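Local coordinates for UPF0237 protein SP_0238 (Streptococcus pneumoniae, PDB 1ZPV) that is of unknown function but folds as a homodimeric ACT domain, a module that in many relatives binds small regulatory ligands such as amino acids, at residues C[55-59]-C[60-64]; C[78-82]-C[83-87]. One frame throughout, in Å; residues are numbered along the deposited sequence.

Contact 1: C[55-59]-C[60-64]; sequences EKQDF and TYLRN
Asp58 carries its carboxylate to the start of helix 59-72 by setting CG trans to its own backbone N (chi1 175°), which lets OD1 reach forward to the backbone N of Thr60, two residues on. There Thr60 N donates to Asp58 OD1 at 3.2 Å. The bond is bent, and the donor stands well above the carboxylate plane. It is an N-cap bond, made by the residue just ahead of the helix. The second oxygen, Asp58 OD2, lies 3.5 Å from Tyr61 CB, and the Asp58 and Tyr61 side chains cross at about a right angle.

Behind the cap the helical bonds begin at once. Leu62 N donates to Asp58 O at 3.0 Å, and Arg63 N to Phe59 O, also at 3.0 Å, each bond spanning four residues.

Leu62 CG is trans to the carbonyl carbon (chi1 -62°), and its CD1 branch comes back along the chain to meet Gln57 CB at 3.6 Å. The same methyl lies over one face of the Phe59 ring, with Leu62 CD1 4.5 Å from Phe59 CD1. Leu62 also touches Met4 of strand 4-12, as do Gln57 and Phe59, so this apolar side of the turn faces the sheet.

The two sides of the turn thus differ in chemistry: Phe59 and Leu62 pack inward, while the carboxylate occupies a helix N-terminus, where the dipole would probably favour its negative charge.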
ATOM      1  N   GLU C  55     -25.392 -16.337   2.654  1.00 28.48           N
ATOM      2  CA  GLU C  55     -26.179 -16.375   1.419  1.00 29.10           C
ATOM      3  C   GLU C  55     -25.344 -15.829   0.268  1.00 27.84           C
ATOM      4  O   GLU C  55     -24.509 -14.943   0.471  1.00 26.25           O
ATOM      5  CB  GLU C  55     -27.439 -15.521   1.546  1.00 29.55           C
ATOM      6  CG  GLU C  55     -27.779 -15.140   2.963  1.00 35.49           C
ATOM      7  CD  GLU C  55     -29.142 -15.619   3.385  1.00 42.52           C
ATOM      8  OE1 GLU C  55     -29.662 -16.570   2.743  1.00 45.61           O
ATOM      9  OE2 GLU C  55     -29.683 -15.059   4.378  1.00 45.43           O
ATOM     10  N   LYS C  56     -25.563 -16.365  -0.936  1.00 26.90           N
ATOM     11  CA  LYS C  56     -24.926 -15.830  -2.136  1.00 26.82           C
ATOM     12  C   LYS C  56     -25.454 -14.417  -2.324  1.00 25.45           C
ATOM     13  O   LYS C  56     -26.619 -14.138  -1.988  1.00 25.73           O
ATOM     14  CB  LYS C  56     -25.253 -16.689  -3.373  1.00 27.62           C
ATOM     15  CG  LYS C  56     -24.714 -18.134  -3.293  1.00 32.29           C
ATOM     16  CD  LYS C  56     -23.186 -18.143  -3.366  1.00 36.49           C
ATOM     17  CE  LYS C  56     -22.603 -19.545  -3.292  1.00 39.10           C
ATOM     18  NZ  LYS C  56     -21.149 -19.452  -3.003  1.00 40.06           N
ATOM     19  N   GLN C  57     -24.584 -13.540  -2.815  1.00 23.47           N
ATOM     20  CA  GLN C  57     -24.912 -12.136  -3.048  1.00 21.93           C
ATOM     21  C   GLN C  57     -24.760 -11.826  -4.529  1.00 21.85           C
ATOM     22  O   GLN C  57     -24.279 -12.671  -5.321  1.00 23.20           O
ATOM     23  CB  GLN C  57     -24.015 -11.206  -2.196  1.00 20.95           C
ATOM     24  CG  GLN C  57     -24.109 -11.435  -0.686  1.00 22.36           C
ATOM     25  CD  GLN C  57     -25.481 -11.105  -0.162  1.00 21.44           C
ATOM     26  OE1 GLN C  57     -26.066 -10.107  -0.574  1.00 22.68           O
ATOM     27  NE2 GLN C  57     -26.027 -11.959   0.714  1.00 22.51           N
ATOM     28  N   ASP C  58     -25.185 -10.625  -4.920  1.00 20.24           N
ATOM     29  CA  ASP C  58     -25.103 -10.207  -6.282  1.00 19.99           C
ATOM     30  C   ASP C  58     -24.061  -9.091  -6.311  1.00 19.00           C
ATOM     31  O   ASP C  58     -24.356  -7.986  -5.905  1.00 18.66           O
ATOM     32  CB  ASP C  58     -26.476  -9.694  -6.758  1.00 19.86           C
ATOM     33  CG  ASP C  58     -26.444  -9.130  -8.148  1.00 18.75           C
ATOM     34  OD1 ASP C  58     -25.450  -9.358  -8.870  1.00 22.67           O
ATOM     35  OD2 ASP C  58     -27.398  -8.419  -8.518  1.00 20.21           O
ATOM     36  N   PHE C  59     -22.838  -9.392  -6.765  1.00 18.35           N
ATOM     37  CA  PHE C  59     -21.783  -8.375  -6.791  1.00 17.72           C
ATOM     38  C   PHE C  59     -22.063  -7.239  -7.760  1.00 18.80           C
ATOM     39  O   PHE C  59     -21.489  -6.169  -7.608  1.00 18.52           O
ATOM     40  CB  PHE C  59     -20.384  -8.993  -7.045  1.00 18.55           C
ATOM     41  CG  PHE C  59     -19.810  -9.623  -5.828  1.00 16.79           C
ATOM     42  CD1 PHE C  59     -19.023  -8.886  -4.946  1.00 20.05           C
ATOM     43  CD2 PHE C  59     -20.151 -10.929  -5.495  1.00 20.48           C
ATOM     44  CE1 PHE C  59     -18.545  -9.477  -3.762  1.00 20.13           C
ATOM     45  CE2 PHE C  59     -19.687 -11.538  -4.328  1.00 22.56           C
ATOM     46  CZ  PHE C  59     -18.875 -10.818  -3.459  1.00 19.92           C
ATOM     47  N   THR C  60     -22.925  -7.463  -8.763  1.00 17.64           N
ATOM     48  CA  THR C  60     -23.276  -6.365  -9.660  1.00 18.69           C
ATOM     49  C   THR C  60     -23.976  -5.294  -8.852  1.00 17.86           C
ATOM     50  O   THR C  60     -23.602  -4.129  -8.921  1.00 19.82           O
ATOM     51  CB  THR C  60     -24.156  -6.829 -10.796  1.00 16.89           C
ATOM     52  OG1 THR C  60     -23.505  -7.948 -11.423  1.00 20.91           O
ATOM     53  CG2 THR C  60     -24.395  -5.708 -11.809  1.00 19.66           C
ATOM     54  N   TYR C  61     -24.960  -5.706  -8.076  1.00 17.61           N
ATOM     55  CA  TYR C  61     -25.689  -4.804  -7.188  1.00 18.15           C
ATOM     56  C   TYR C  61     -24.791  -4.200  -6.111  1.00 18.18           C
ATOM     57  O   TYR C  61     -24.798  -2.967  -5.908  1.00 18.50           O
ATOM     58  CB  TYR C  61     -26.892  -5.521  -6.541  1.00 19.38           C
ATOM     59  CG  TYR C  61     -27.561  -4.686  -5.494  1.00 19.75           C
ATOM     60  CD1 TYR C  61     -28.180  -3.456  -5.817  1.00 20.86           C
ATOM     61  CD2 TYR C  61     -27.555  -5.087  -4.169  1.00 22.18           C
ATOM     62  CE1 TYR C  61     -28.792  -2.675  -4.813  1.00 20.96           C
ATOM     63  CE2 TYR C  61     -28.125  -4.302  -3.189  1.00 24.03           C
ATOM     64  CZ  TYR C  61     -28.753  -3.120  -3.519  1.00 24.64           C
ATOM     65  OH  TYR C  61     -29.317  -2.390  -2.486  1.00 28.59           O
ATOM     66  N   LEU C  62     -23.995  -5.042  -5.449  1.00 16.86           N
ATOM     67  CA  LEU C  62     -23.131  -4.539  -4.336  1.00 17.88           C
ATOM     68  C   LEU C  62     -22.098  -3.491  -4.755  1.00 17.85           C
ATOM     69  O   LEU C  62     -21.824  -2.507  -4.014  1.00 16.93           O
ATOM     70  CB  LEU C  62     -22.434  -5.685  -3.586  1.00 16.53           C
ATOM     71  CG  LEU C  62     -23.362  -6.689  -2.875  1.00 16.72           C
ATOM     72  CD1 LEU C  62     -22.546  -7.903  -2.388  1.00 20.35           C
ATOM     73  CD2 LEU C  62     -24.176  -6.064  -1.714  1.00 16.71           C
ATOM     74  N   ARG C  63     -21.508  -3.704  -5.921  1.00 17.96           N
ATOM     75  CA  ARG C  63     -20.504  -2.785  -6.430  1.00 19.25           C
ATOM     76  C   ARG C  63     -21.179  -1.438  -6.642  1.00 18.69           C
ATOM     77  O   ARG C  63     -20.676  -0.405  -6.187  1.00 18.71           O
ATOM     78  CB  ARG C  63     -19.857  -3.306  -7.714  0.60 20.41           C
ATOM     79  CG  ARG C  63     -18.976  -4.517  -7.500  0.60 21.50           C
ATOM     80  CD  ARG C  63     -18.145  -4.873  -8.728  0.60 28.29           C
ATOM     81  NE  ARG C  63     -18.926  -5.507  -9.799  0.60 30.87           N
ATOM     82  CZ  ARG C  63     -19.462  -4.853 -10.834  0.60 32.56           C
ATOM     83  NH1 ARG C  63     -19.307  -3.536 -10.944  0.60 34.45           N
ATOM     84  NH2 ARG C  63     -20.149  -5.512 -11.766  0.60 31.31           N
ATOM     85  N   ASN C  64     -22.329  -1.458  -7.312  1.00 18.27           N
ATOM     86  CA  ASN C  64     -23.079  -0.227  -7.555  1.00 19.32           C
ATOM     87  C   ASN C  64     -23.519   0.446  -6.269  1.00 18.08           C
ATOM     88  O   ASN C  64     -23.409   1.663  -6.134  1.00 17.70           O
ATOM     89  CB  ASN C  64     -24.309  -0.479  -8.441  1.00 18.49           C
ATOM     90  CG  ASN C  64     -23.950  -0.495  -9.940  1.00 23.84           C
ATOM     91  OD1 ASN C  64     -22.803  -0.271 -10.319  1.00 24.78           O
ATOM     92  ND2 ASN C  64     -24.932  -0.789 -10.776  1.00 27.25           N
TER

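Contact 2: C[78-82]-C[83-87]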
ATOM      1  N   ASN C  78     -14.476   0.309  -3.068  1.00 20.88           N
ATOM      2  CA  ASN C  78     -14.325  -0.772  -4.035  1.00 21.04           C
ATOM      3  C   ASN C  78     -14.700  -2.075  -3.320  1.00 20.86           C
ATOM      4  O   ASN C  78     -14.418  -2.235  -2.110  1.00 20.98           O
ATOM      5  CB  ASN C  78     -12.889  -0.784  -4.603  1.00 22.18           C
ATOM      6  CG  ASN C  78     -12.655   0.308  -5.697  1.00 28.39           C
ATOM      7  OD1 ASN C  78     -12.623   0.008  -6.904  1.00 33.73           O
ATOM      8  ND2 ASN C  78     -12.492   1.557  -5.278  1.00 30.57           N
ATOM      9  N   ILE C  79     -15.384  -2.978  -4.007  1.00 18.59           N
ATOM     10  CA  ILE C  79     -15.602  -4.325  -3.431  1.00 19.24           C
ATOM     11  C   ILE C  79     -15.157  -5.396  -4.430  1.00 20.10           C
ATOM     12  O   ILE C  79     -15.433  -5.279  -5.639  1.00 20.65           O
ATOM     13  CB  ILE C  79     -17.068  -4.530  -2.916  1.00 19.06           C
ATOM     14  CG1 ILE C  79     -17.258  -5.924  -2.272  1.00 18.62           C
ATOM     15  CG2 ILE C  79     -18.114  -4.196  -4.012  1.00 20.96           C
ATOM     16  CD1 ILE C  79     -18.601  -6.080  -1.522  1.00 20.53           C
ATOM     17  N   GLN C  80     -14.467  -6.426  -3.929  1.00 19.83           N
ATOM     18  CA  GLN C  80     -13.933  -7.484  -4.765  1.00 19.61           C
ATOM     19  C   GLN C  80     -14.363  -8.818  -4.146  1.00 19.50           C
ATOM     20  O   GLN C  80     -14.057  -9.059  -2.979  1.00 19.50           O
ATOM     21  CB  GLN C  80     -12.400  -7.365  -4.761  1.00 20.18           C
ATOM     22  CG  GLN C  80     -11.647  -8.475  -5.458  1.00 24.80           C
ATOM     23  CD  GLN C  80     -11.958  -8.529  -6.945  1.00 30.70           C
ATOM     24  OE1 GLN C  80     -11.589  -7.628  -7.701  1.00 31.88           O
ATOM     25  NE2 GLN C  80     -12.658  -9.585  -7.365  1.00 30.71           N
ATOM     26  N   SER C  81     -15.040  -9.678  -4.912  1.00 17.43           N
ATOM     27  CA  SER C  81     -15.347 -11.032  -4.431  1.00 18.54           C
ATOM     28  C   SER C  81     -14.029 -11.755  -4.199  1.00 18.81           C
ATOM     29  O   SER C  81     -13.116 -11.695  -5.052  1.00 19.62           O
ATOM     30  CB  SER C  81     -16.177 -11.815  -5.467  1.00 17.69           C
ATOM     31  OG  SER C  81     -16.385 -13.117  -4.998  1.00 18.45           O
ATOM     32  N   ALA C  82     -13.962 -12.502  -3.102  1.00 19.45           N
ATOM     33  CA  ALA C  82     -12.812 -13.359  -2.779  1.00 20.52           C
ATOM     34  C   ALA C  82     -12.681 -14.565  -3.734  1.00 19.61           C
ATOM     35  O   ALA C  82     -11.607 -15.163  -3.835  1.00 19.73           O
ATOM     36  CB  ALA C  82     -12.934 -13.852  -1.343  1.00 21.81           C
ATOM     37  N   ALA C  83     -13.766 -14.897  -4.443  1.00 19.70           N
ATOM     38  CA  ALA C  83     -13.777 -16.032  -5.386  1.00 20.85           C
ATOM     39  C   ALA C  83     -12.644 -15.962  -6.402  1.00 21.18           C
ATOM     40  O   ALA C  83     -12.134 -16.996  -6.866  1.00 21.58           O
ATOM     41  CB  ALA C  83     -15.135 -16.149  -6.104  1.00 20.66           C
ATOM     42  N   ILE C  84     -12.274 -14.738  -6.778  1.00 21.78           N
ATOM     43  CA  ILE C  84     -11.225 -14.550  -7.762  1.00 23.60           C
ATOM     44  C   ILE C  84      -9.863 -15.144  -7.327  1.00 24.26           C
ATOM     45  O   ILE C  84      -9.114 -15.677  -8.169  1.00 25.36           O
ATOM     46  CB  ILE C  84     -11.104 -13.050  -8.148  0.50 24.15           C
ATOM     47  CG1 ILE C  84     -12.414 -12.566  -8.791  0.50 25.36           C
ATOM     48  CG2 ILE C  84      -9.934 -12.807  -9.087  0.50 25.13           C
ATOM     49  CD1 ILE C  84     -12.967 -13.501  -9.872  0.50 26.50           C
ATOM     50  N   PHE C  85      -9.587 -15.123  -6.019  1.00 24.01           N
ATOM     51  CA  PHE C  85      -8.360 -15.693  -5.454  1.00 24.87           C
ATOM     52  C   PHE C  85      -8.442 -17.198  -5.135  1.00 26.92           C
ATOM     53  O   PHE C  85      -7.457 -17.801  -4.732  1.00 26.70           O
ATOM     54  CB  PHE C  85      -7.952 -14.918  -4.196  1.00 24.42           C
ATOM     55  CG  PHE C  85      -7.997 -13.425  -4.370  1.00 23.45           C
ATOM     56  CD1 PHE C  85      -7.022 -12.775  -5.136  1.00 25.62           C
ATOM     57  CD2 PHE C  85      -9.007 -12.673  -3.794  1.00 22.97           C
ATOM     58  CE1 PHE C  85      -7.070 -11.393  -5.305  1.00 22.61           C
ATOM     59  CE2 PHE C  85      -9.066 -11.293  -3.963  1.00 21.87           C
ATOM     60  CZ  PHE C  85      -8.098 -10.658  -4.718  1.00 23.42           C
ATOM     61  N   GLU C  86      -9.610 -17.800  -5.325  1.00 28.92           N
ATOM     62  CA  GLU C  86      -9.844 -19.202  -4.911  1.00 31.26           C
ATOM     63  C   GLU C  86     -10.107 -20.099  -6.105  1.00 32.38           C
ATOM     64  O   GLU C  86      -9.640 -21.252  -6.148  1.00 32.30           O
ATOM     65  CB  GLU C  86     -11.059 -19.324  -3.965  1.00 31.75           C
ATOM     66  CG  GLU C  86     -11.099 -18.392  -2.761  1.00 33.81           C
ATOM     67  CD  GLU C  86     -10.184 -18.801  -1.607  1.00 36.46           C
ATOM     68  OE1 GLU C  86      -9.719 -19.962  -1.568  1.00 39.67           O
ATOM     69  OE2 GLU C  86      -9.942 -17.950  -0.720  1.00 39.00           O
ATOM     70  N   ALA C  87     -10.865 -19.571  -7.068  1.00 33.89           N
ATOM     71  CA  ALA C  87     -11.507 -20.400  -8.079  1.00 34.86           C
ATOM     72  C   ALA C  87     -10.493 -21.001  -9.040  1.00 35.49           C
ATOM     73  O   ALA C  87      -9.452 -20.398  -9.311  1.00 35.12           O
ATOM     74  CB  ALA C  87     -12.574 -19.622  -8.836  1.00 34.84           C
TER
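An ST turn built on Ser81 closes the last strand of the ACT-domain sheet, 75-81, and from it the chain turns through 82-87 into the C-terminal tail; the junction is fastened by Ser81, Gln80 and the carbonyl of Ala82. Ser81 OG, held trans to its backbone N (chi1 177°), accepts from Ala83 N at 3.2 Å, the bond that defines the motif. The serine side chain thereby bridges to the backbone two residues on, while Ser81 OG also lies 3.5 Å from Ala83 CB. Phe85 N donates to Ala82 O at 3.0 Å, an i+3 to i bond. The winding carries on through Ala83 O, which accepts from both Glu86 N and Ala87 N.

Gln80 bends at chi2 (63°), and the bend brings its amide forward to donate from NE2 to Ser81 O at 3.2 Å. That bond is nearly straight, and the acceptor lies close to the amide plane, an arrangement that probably helps to fix the rotation of the group. Phe85 turns its ring back to the strand end: Phe85 CD2 is 3.6 Å from Ala82 O and Phe85 CE2 4.1 Å from Gln80 CG, with ring and amide planes 74° apart.

Beyond the turn, Phe85 packs on Lys13 of the second subunit, and Glu86 forms a salt bridge with that same lysine. Strand 75-81 is an edge of the sheet within its chain: Gln80 pairs through its backbone with Ile7 of the adjacent strand 4-12, and helix 59-72 packs against the strand where Ile79 meets Phe66.

Contact 1 comes first along the chain, where the loop after strand 44-53 enters helix 59-72; contact 2 follows at the far end of strand 75-81, the next strand after that helix. Their centres are about 12 Å apart, yet they touch. Phe59 CZ packs 3.5 Å from Ser81 CB, and Arg63 CG lies 3.6 Å from Ile79 CG2, so the first turn of the helix rests on the closing residues of the strand. Both also meet strand 4-12. Together they join helix to sheet in the ACT fold, while contact 2 alone extends to the second subunit of the dimer.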